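Local structure of uncharacterized protein ATU1752 (3FHM) at residues V37-P42 against I58-T64; V103-H108 against V127-E131. The protein is of unknown function but binds AMP and NADH through a pair of CBS domains, probably as a nucleotide-sensing module. One frame throughout, in Å; residues are numbered along the deposited sequence.

Contact 1. Residues V37-P42 against I58-T64; sequences VVTVGP and IGAVVVT. With NAI (1,4-dihydronicotinamide adenine dinucleotide), chain F.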
loop_
_atom_site.group_PDB
_atom_site.type_symbol
_atom_site.label_atom_id
_atom_site.label_comp_id
_atom_site.label_asym_id
_atom_site.label_seq_id
_atom_site.Cartn_x
_atom_site.Cartn_y
_atom_site.Cartn_z
ATOM N N VAL A 37 13.108 -12.371 2.605
ATOM C CA VAL A 37 12.784 -10.968 2.929
ATOM C C VAL A 37 13.802 -9.968 2.390
ATOM O O VAL A 37 15.003 -10.124 2.648
ATOM C CB VAL A 37 12.659 -10.677 4.435
ATOM C CG1 VAL A 37 11.813 -9.432 4.636
ATOM C CG2 VAL A 37 12.054 -11.852 5.187
ATOM N N VAL A 38 13.331 -8.939 1.669
ATOM C CA VAL A 38 14.223 -7.867 1.264
ATOM C C VAL A 38 14.469 -6.849 2.372
ATOM O O VAL A 38 13.542 -6.364 3.034
ATOM C CB VAL A 38 13.801 -7.131 0.000
ATOM C CG1 VAL A 38 15.048 -6.523 -0.670
ATOM C CG2 VAL A 38 13.130 -8.095 -0.982
ATOM N N THR A 39 15.751 -6.546 2.555
ATOM C CA THR A 39 16.181 -5.681 3.606
ATOM C C THR A 39 17.150 -4.595 3.100
ATOM O O THR A 39 17.869 -4.766 2.116
ATOM C CB THR A 39 16.868 -6.492 4.680
ATOM O OG1 THR A 39 17.984 -7.155 4.103
ATOM C CG2 THR A 39 15.951 -7.553 5.196
ATOM N N VAL A 40 17.131 -3.458 3.808
ATOM C CA VAL A 40 18.183 -2.417 3.804
ATOM C C VAL A 40 18.817 -2.195 5.224
ATOM O O VAL A 40 18.149 -2.419 6.230
ATOM C CB VAL A 40 17.552 -1.097 3.273
ATOM C CG1 VAL A 40 17.146 -1.258 1.760
ATOM C CG2 VAL A 40 16.325 -0.632 4.173
ATOM N N GLY A 41 20.096 -1.787 5.275
ATOM C CA GLY A 41 20.760 -1.296 6.519
ATOM C C GLY A 41 20.337 0.126 6.951
ATOM O O GLY A 41 19.723 0.850 6.173
ATOM N N PRO A 42 20.692 0.559 8.182
ATOM C CA PRO A 42 20.058 1.764 8.769
ATOM C C PRO A 42 20.594 3.084 8.263
ATOM O O PRO A 42 19.979 4.131 8.539
ATOM C CB PRO A 42 20.368 1.665 10.279
ATOM C CG PRO A 42 21.384 0.539 10.449
ATOM C CD PRO A 42 21.732 -0.016 9.066
ATOM N N ILE A 58 8.319 -3.921 -4.520
ATOM C CA ILE A 58 7.601 -4.133 -3.258
ATOM C C ILE A 58 7.227 -2.833 -2.526
ATOM O O ILE A 58 7.680 -1.810 -2.892
ATOM C CB ILE A 58 8.367 -5.139 -2.370
ATOM C CG1 ILE A 58 9.726 -4.561 -1.908
ATOM C CG2 ILE A 58 8.526 -6.386 -3.124
ATOM C CD1 ILE A 58 10.854 -5.609 -1.715
ATOM N N GLY A 59 6.368 -2.881 -1.533
ATOM C CA GLY A 59 5.980 -1.687 -0.817
ATOM C C GLY A 59 6.686 -1.446 0.517
ATOM O O GLY A 59 6.450 -0.414 1.156
ATOM N N ALA A 60 7.556 -2.371 0.929
ATOM C CA ALA A 60 8.109 -2.414 2.234
ATOM C C ALA A 60 9.532 -2.965 2.203
ATOM O O ALA A 60 9.894 -3.778 1.338
ATOM C CB ALA A 60 7.288 -3.296 3.066
ATOM N N VAL A 61 10.357 -2.491 3.135
ATOM C CA VAL A 61 11.667 -3.063 3.381
ATOM C C VAL A 61 11.922 -3.062 4.882
ATOM O O VAL A 61 11.531 -2.118 5.598
ATOM C CB VAL A 61 12.877 -2.435 2.563
ATOM C CG1 VAL A 61 12.905 -2.956 1.084
ATOM C CG2 VAL A 61 12.944 -0.980 2.625
ATOM N N VAL A 62 12.526 -4.141 5.367
ATOM C CA VAL A 62 12.810 -4.282 6.793
ATOM C C VAL A 62 14.228 -3.755 7.044
ATOM O O VAL A 62 15.178 -4.120 6.304
ATOM C CB VAL A 62 12.673 -5.782 7.274
ATOM C CG1 VAL A 62 12.862 -5.932 8.739
ATOM C CG2 VAL A 62 11.323 -6.325 6.901
ATOM N N VAL A 63 14.349 -2.895 8.061
ATOM C CA VAL A 63 15.634 -2.332 8.476
ATOM C C VAL A 63 16.358 -3.219 9.492
ATOM O O VAL A 63 15.933 -3.329 10.655
ATOM C CB VAL A 63 15.544 -0.889 9.116
ATOM C CG1 VAL A 63 16.890 -0.190 9.063
ATOM C CG2 VAL A 63 14.524 -0.052 8.426
ATOM N N THR A 64 17.486 -3.793 9.063
ATOM C CA THR A 64 18.328 -4.678 9.867
ATOM C C THR A 64 19.744 -4.082 10.084
ATOM O O THR A 64 20.252 -3.380 9.212
ATOM C CB THR A 64 18.522 -6.087 9.169
ATOM O OG1 THR A 64 19.430 -5.981 8.068
ATOM C CG2 THR A 64 17.236 -6.665 8.678
HETATM P PA NAI F . 3.547 -5.071 -1.857
HETATM O O1A NAI F . 3.486 -4.550 -3.238
HETATM O O2A NAI F . 4.364 -4.437 -0.744
HETATM O O5B NAI F . 4.079 -6.561 -1.888
HETATM C C5B NAI F . 4.080 -7.340 -3.112
HETATM C C4B NAI F . 4.619 -8.710 -2.805
HETATM O O4B NAI F . 5.949 -8.635 -2.307
HETATM C C3B NAI F . 3.801 -9.257 -1.681
HETATM O O3B NAI F . 3.613 -10.636 -2.054
HETATM C C2B NAI F . 4.665 -9.192 -0.469
HETATM O O2B NAI F . 4.604 -10.468 0.073
HETATM C C1B NAI F . 6.048 -9.152 -1.009
HETATM N N9A NAI F . 6.954 -8.331 -0.178
HETATM C C8A NAI F . 6.688 -7.124 0.353
HETATM N N7A NAI F . 7.756 -6.698 1.069
HETATM C C5A NAI F . 8.715 -7.614 0.978
HETATM C C6A NAI F . 10.090 -7.759 1.475
HETATM N N6A NAI F . 10.637 -6.781 2.237
HETATM N N1A NAI F . 10.791 -8.878 1.166
HETATM C C2A NAI F . 10.234 -9.837 0.412
HETATM N N3A NAI F . 8.994 -9.729 -0.085
HETATM C C4A NAI F . 8.194 -8.675 0.163
HETATM O O3 NAI F . 2.153 -5.382 -1.122
HETATM P PN NAI F . 0.585 -5.279 -1.562
HETATM O O1N NAI F . -0.208 -4.067 -1.165
HETATM O O2N NAI F . 0.138 -6.550 -0.934
HETATM O O5D NAI F . 0.591 -5.357 -3.172
HETATM C C5D NAI F . 0.497 -4.274 -4.108
HETATM C C4D NAI F . -0.490 -4.714 -5.182
HETATM O O4D NAI F . -0.064 -5.981 -5.731
HETATM C C3D NAI F . -1.902 -4.939 -4.558
HETATM O O3D NAI F . -2.945 -4.420 -5.393
HETATM C C2D NAI F . -2.122 -6.447 -4.483
HETATM O O2D NAI F . -3.510 -6.830 -4.596
HETATM C C1D NAI F . -1.171 -6.916 -5.605
HETATM N N1N NAI F . -0.616 -8.189 -5.273
HETATM C C2N NAI F . -0.764 -9.160 -6.196
HETATM C C3N NAI F . -0.268 -10.457 -5.949
HETATM C C7N NAI F . -0.426 -11.495 -7.045
HETATM O O7N NAI F . 0.033 -12.642 -6.897
HETATM N N7N NAI F . -1.019 -11.101 -8.181
HETATM C C4N NAI F . 0.387 -10.742 -4.728
HETATM C C5N NAI F . 0.503 -9.711 -3.767
HETATM C C6N NAI F . -0.007 -8.403 -4.058
#
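T39 and V40 run parallel to V62 and V63, and three backbone hydrogen bonds join them: V62 N to V38 O, a weak one, then V40 N to V62 O at 3.2 Å and T64 N to V40 O, also 3.2 Å. The side chains go to two faces of the sheet. On the face of T39 and V62, the methyl CG2 of T39 meets CG2 of T64 at 3.8 Å, the two threonines crossing at about a right angle, while V37 CG1 touches V62 CG2 at 3.9 Å. On the other face V40 turns CG2 between its backbone N and carbonyl carbon (chi1 -66°), which brings that methyl against V61 CG2 at 3.7 Å; helix 46-56 packs on both valines through T52 and L53. At the far end P42 leans on V63 CG1. The adenine of NADH enters where the strands part. V38 N donates to N1A almost straight, and V38 O takes N6A at 3.0 Å as well as the weak bond from V62 N, so one carbonyl serves both base and sheet. I58 covers one face of the adenine, its CD1 meeting V38 CG2 on that side near the N1A edge; I58 CG2 lies 3.5 Å from the ribose oxygen O4B, and G59 N holds phosphate oxygen O2A. This is the beta-alpha-beta unit of a CBS domain, with NADH bound where its two parallel strands begin.

Contact 2. Residues V103-H108 against V127-E131; sequences VVRCQH and VPVEE. With AMP (adenosine monophosphate), chain E.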
loop_
_atom_site.group_PDB
_atom_site.type_symbol
_atom_site.label_atom_id
_atom_site.label_comp_id
_atom_site.label_asym_id
_atom_site.label_seq_id
_atom_site.Cartn_x
_atom_site.Cartn_y
_atom_site.Cartn_z
ATOM N N VAL A 103 7.831 -2.828 15.731
ATOM C CA VAL A 103 7.380 -3.699 14.682
ATOM C C VAL A 103 6.475 -4.822 15.199
ATOM O O VAL A 103 6.973 -5.660 15.945
ATOM C CB VAL A 103 8.632 -4.356 14.077
ATOM C CG1 VAL A 103 8.310 -5.287 12.914
ATOM C CG2 VAL A 103 9.596 -3.300 13.624
ATOM N N VAL A 104 5.186 -4.862 14.797
ATOM C CA VAL A 104 4.249 -5.974 15.140
ATOM C C VAL A 104 4.450 -7.196 14.181
ATOM O O VAL A 104 4.592 -7.005 12.987
ATOM C CB VAL A 104 2.753 -5.517 15.112
ATOM C CG1 VAL A 104 1.815 -6.656 15.426
ATOM C CG2 VAL A 104 2.505 -4.410 16.056
ATOM N N ARG A 105 4.460 -8.426 14.724
ATOM C CA ARG A 105 4.773 -9.682 13.989
ATOM C C ARG A 105 3.667 -10.734 14.105
ATOM O O ARG A 105 2.813 -10.667 14.993
ATOM C CB ARG A 105 6.019 -10.363 14.589
ATOM C CG ARG A 105 7.230 -9.471 14.867
ATOM C CD ARG A 105 7.734 -9.576 16.330
ATOM N NE ARG A 105 8.299 -8.285 16.777
ATOM C CZ ARG A 105 9.184 -8.122 17.765
ATOM N NH1 ARG A 105 9.625 -6.904 18.076
ATOM N NH2 ARG A 105 9.655 -9.163 18.434
ATOM N N CYS A 106 3.725 -11.744 13.236
ATOM C CA CYS A 106 2.956 -12.999 13.454
ATOM C C CYS A 106 3.801 -14.300 13.429
ATOM O O CYS A 106 5.022 -14.250 13.236
ATOM C CB CYS A 106 1.810 -13.128 12.487
ATOM S SG CYS A 106 2.449 -13.267 10.905
ATOM N N GLN A 107 3.143 -15.451 13.644
ATOM C CA GLN A 107 3.802 -16.756 13.747
ATOM C C GLN A 107 3.371 -17.662 12.612
ATOM O O GLN A 107 2.456 -17.334 11.878
ATOM C CB GLN A 107 3.416 -17.421 15.048
ATOM C CG GLN A 107 4.231 -16.982 16.220
ATOM C CD GLN A 107 3.884 -15.578 16.738
ATOM O OE1 GLN A 107 4.732 -14.895 17.334
ATOM N NE2 GLN A 107 2.630 -15.163 16.547
ATOM N N HIS A 108 4.007 -18.826 12.491
ATOM C CA HIS A 108 3.702 -19.763 11.377
ATOM C C HIS A 108 2.267 -20.259 11.418
ATOM O O HIS A 108 1.681 -20.689 10.400
ATOM C CB HIS A 108 4.669 -20.954 11.332
ATOM C CG HIS A 108 5.862 -20.720 10.445
ATOM N ND1 HIS A 108 5.832 -20.940 9.079
ATOM C CD2 HIS A 108 7.115 -20.261 10.726
ATOM C CE1 HIS A 108 7.014 -20.628 8.561
ATOM N NE2 HIS A 108 7.809 -20.214 9.535
ATOM N N VAL A 127 3.052 -7.501 7.676
ATOM C CA VAL A 127 3.412 -8.167 8.952
ATOM C C VAL A 127 4.531 -9.213 8.783
ATOM O O VAL A 127 4.359 -10.187 8.058
ATOM C CB VAL A 127 2.169 -8.604 9.876
ATOM C CG1 VAL A 127 0.824 -8.178 9.317
ATOM C CG2 VAL A 127 2.196 -10.117 10.240
ATOM N N PRO A 128 5.715 -8.914 9.391
ATOM C CA PRO A 128 6.918 -9.754 9.410
ATOM C C PRO A 128 6.592 -11.021 10.173
ATOM O O PRO A 128 5.928 -10.938 11.216
ATOM C CB PRO A 128 7.930 -8.891 10.220
ATOM C CG PRO A 128 7.490 -7.524 10.061
ATOM C CD PRO A 128 5.962 -7.647 10.102
ATOM N N VAL A 129 7.046 -12.166 9.671
ATOM C CA VAL A 129 6.871 -13.474 10.376
ATOM C C VAL A 129 8.089 -13.900 11.254
ATOM O O VAL A 129 9.253 -13.928 10.804
ATOM C CB VAL A 129 6.398 -14.659 9.418
ATOM C CG1 VAL A 129 5.988 -15.900 10.216
ATOM C CG2 VAL A 129 5.246 -14.250 8.519
ATOM N N GLU A 130 7.790 -14.223 12.508
ATOM C CA GLU A 130 8.799 -14.671 13.493
ATOM C C GLU A 130 8.617 -16.140 13.956
ATOM O O GLU A 130 7.503 -16.649 14.021
ATOM C CB GLU A 130 8.808 -13.713 14.693
ATOM C CG GLU A 130 9.325 -14.295 15.978
ATOM C CD GLU A 130 8.378 -14.037 17.122
ATOM O OE1 GLU A 130 7.908 -12.868 17.220
ATOM O OE2 GLU A 130 8.101 -14.999 17.897
ATOM N N GLU A 131 9.731 -16.803 14.245
ATOM C CA GLU A 131 9.740 -18.119 14.857
ATOM C C GLU A 131 11.111 -18.380 15.422
ATOM O O GLU A 131 12.119 -18.322 14.701
ATOM C CB GLU A 131 9.369 -19.213 13.862
ATOM C CG GLU A 131 10.384 -19.423 12.763
ATOM C CD GLU A 131 10.584 -20.887 12.430
ATOM O OE1 GLU A 131 11.673 -21.211 11.909
ATOM O OE2 GLU A 131 9.664 -21.705 12.683
HETATM P P AMP E . 1.839 0.157 5.211
HETATM O O1P AMP E . 2.562 -1.008 5.770
HETATM O O2P AMP E . 2.507 0.891 4.105
HETATM O O3P AMP E . 0.349 -0.131 5.064
HETATM O "O5'" AMP E . 2.188 1.083 6.480
HETATM C "C5'" AMP E . 1.686 2.393 6.830
HETATM C "C4'" AMP E . 2.341 2.706 8.185
HETATM O "O4'" AMP E . 2.290 1.559 9.017
HETATM C "C3'" AMP E . 3.835 2.984 8.047
HETATM O "O3'" AMP E . 4.349 3.907 9.001
HETATM C "C2'" AMP E . 4.479 1.712 8.420
HETATM O "O2'" AMP E . 5.717 2.015 9.000
HETATM C "C1'" AMP E . 3.575 1.185 9.452
HETATM N N9 AMP E . 3.822 -0.268 9.529
HETATM C C8 AMP E . 4.029 -1.191 8.551
HETATM N N7 AMP E . 4.291 -2.461 9.016
HETATM C C5 AMP E . 4.219 -2.333 10.324
HETATM C C6 AMP E . 4.372 -3.266 11.429
HETATM N N6 AMP E . 4.645 -4.568 11.202
HETATM N N1 AMP E . 4.230 -2.752 12.666
HETATM C C2 AMP E . 3.973 -1.431 12.913
HETATM N N3 AMP E . 3.825 -0.505 11.971
HETATM C C4 AMP E . 3.930 -0.916 10.672
#
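C106 and V129 pair their backbones in a single bridge, with C106 N donating to P128 O at 3.1 Å and E130 N giving a nearly straight bond to C106 O at 2.9 Å. The close packing is on the cysteine's inner side. With chi1 at 65°, SG sits between the backbone N and the carbonyl carbon of C106, where it meets CG2 of V127 and, at 3.8 Å, CG2 of V129. V26 of helix 26-33 and L115 of helix 112-122 also touch the C106 side chain; C106, V127 and V129 are buried. Toward the nucleotide, P128 crosses V103 obliquely, CG meeting CG1 at 3.7 Å.

The other side is polar and looser. R105 bends at chi2 and chi3 so that NE donates to V103 O at 3.1 Å, that oxygen lying close to the guanidinium plane; its CD passes E130 OE1, but NH2 stays 4.3 Å from OE1, too far for a salt bridge, and the two planes stand 81° apart. Q107 lies side by side with E130, its amide oxygen near the carboxylate without a bond. H108 and E131, by contrast, cross obliquely, CD2 to OE2 at 3.5 Å.

V104 is where the AMP adenine docks: V104 N donates to N1, and N6 returns a bond to V104 O, 3.0 Å long. Such backbone reading of the adenine edge, beside P128, belongs to the AMP pocket of this second CBS domain.

How the contacts relate
Contacts 1 and 2 follow one another along the chain, in the first and second CBS domains of the sequence, with centres about 15 Å apart and nearest atoms about 5 Å apart. Each sets a short leading segment beside a later strand, and each leading segment offers one valine backbone to an adenine: NADH in 37-42, AMP in 103-108. Both are partly buried, but their chemistry diverges. Contact 1 is largely aliphatic, with valines on both faces of a parallel pairing, and has no exposed residue among those that touch. Contact 2 has one apolar side around a cysteine and a polar side of R105, Q107 and two glutamates, with no salt bridge across it, two of its touching residues being exposed.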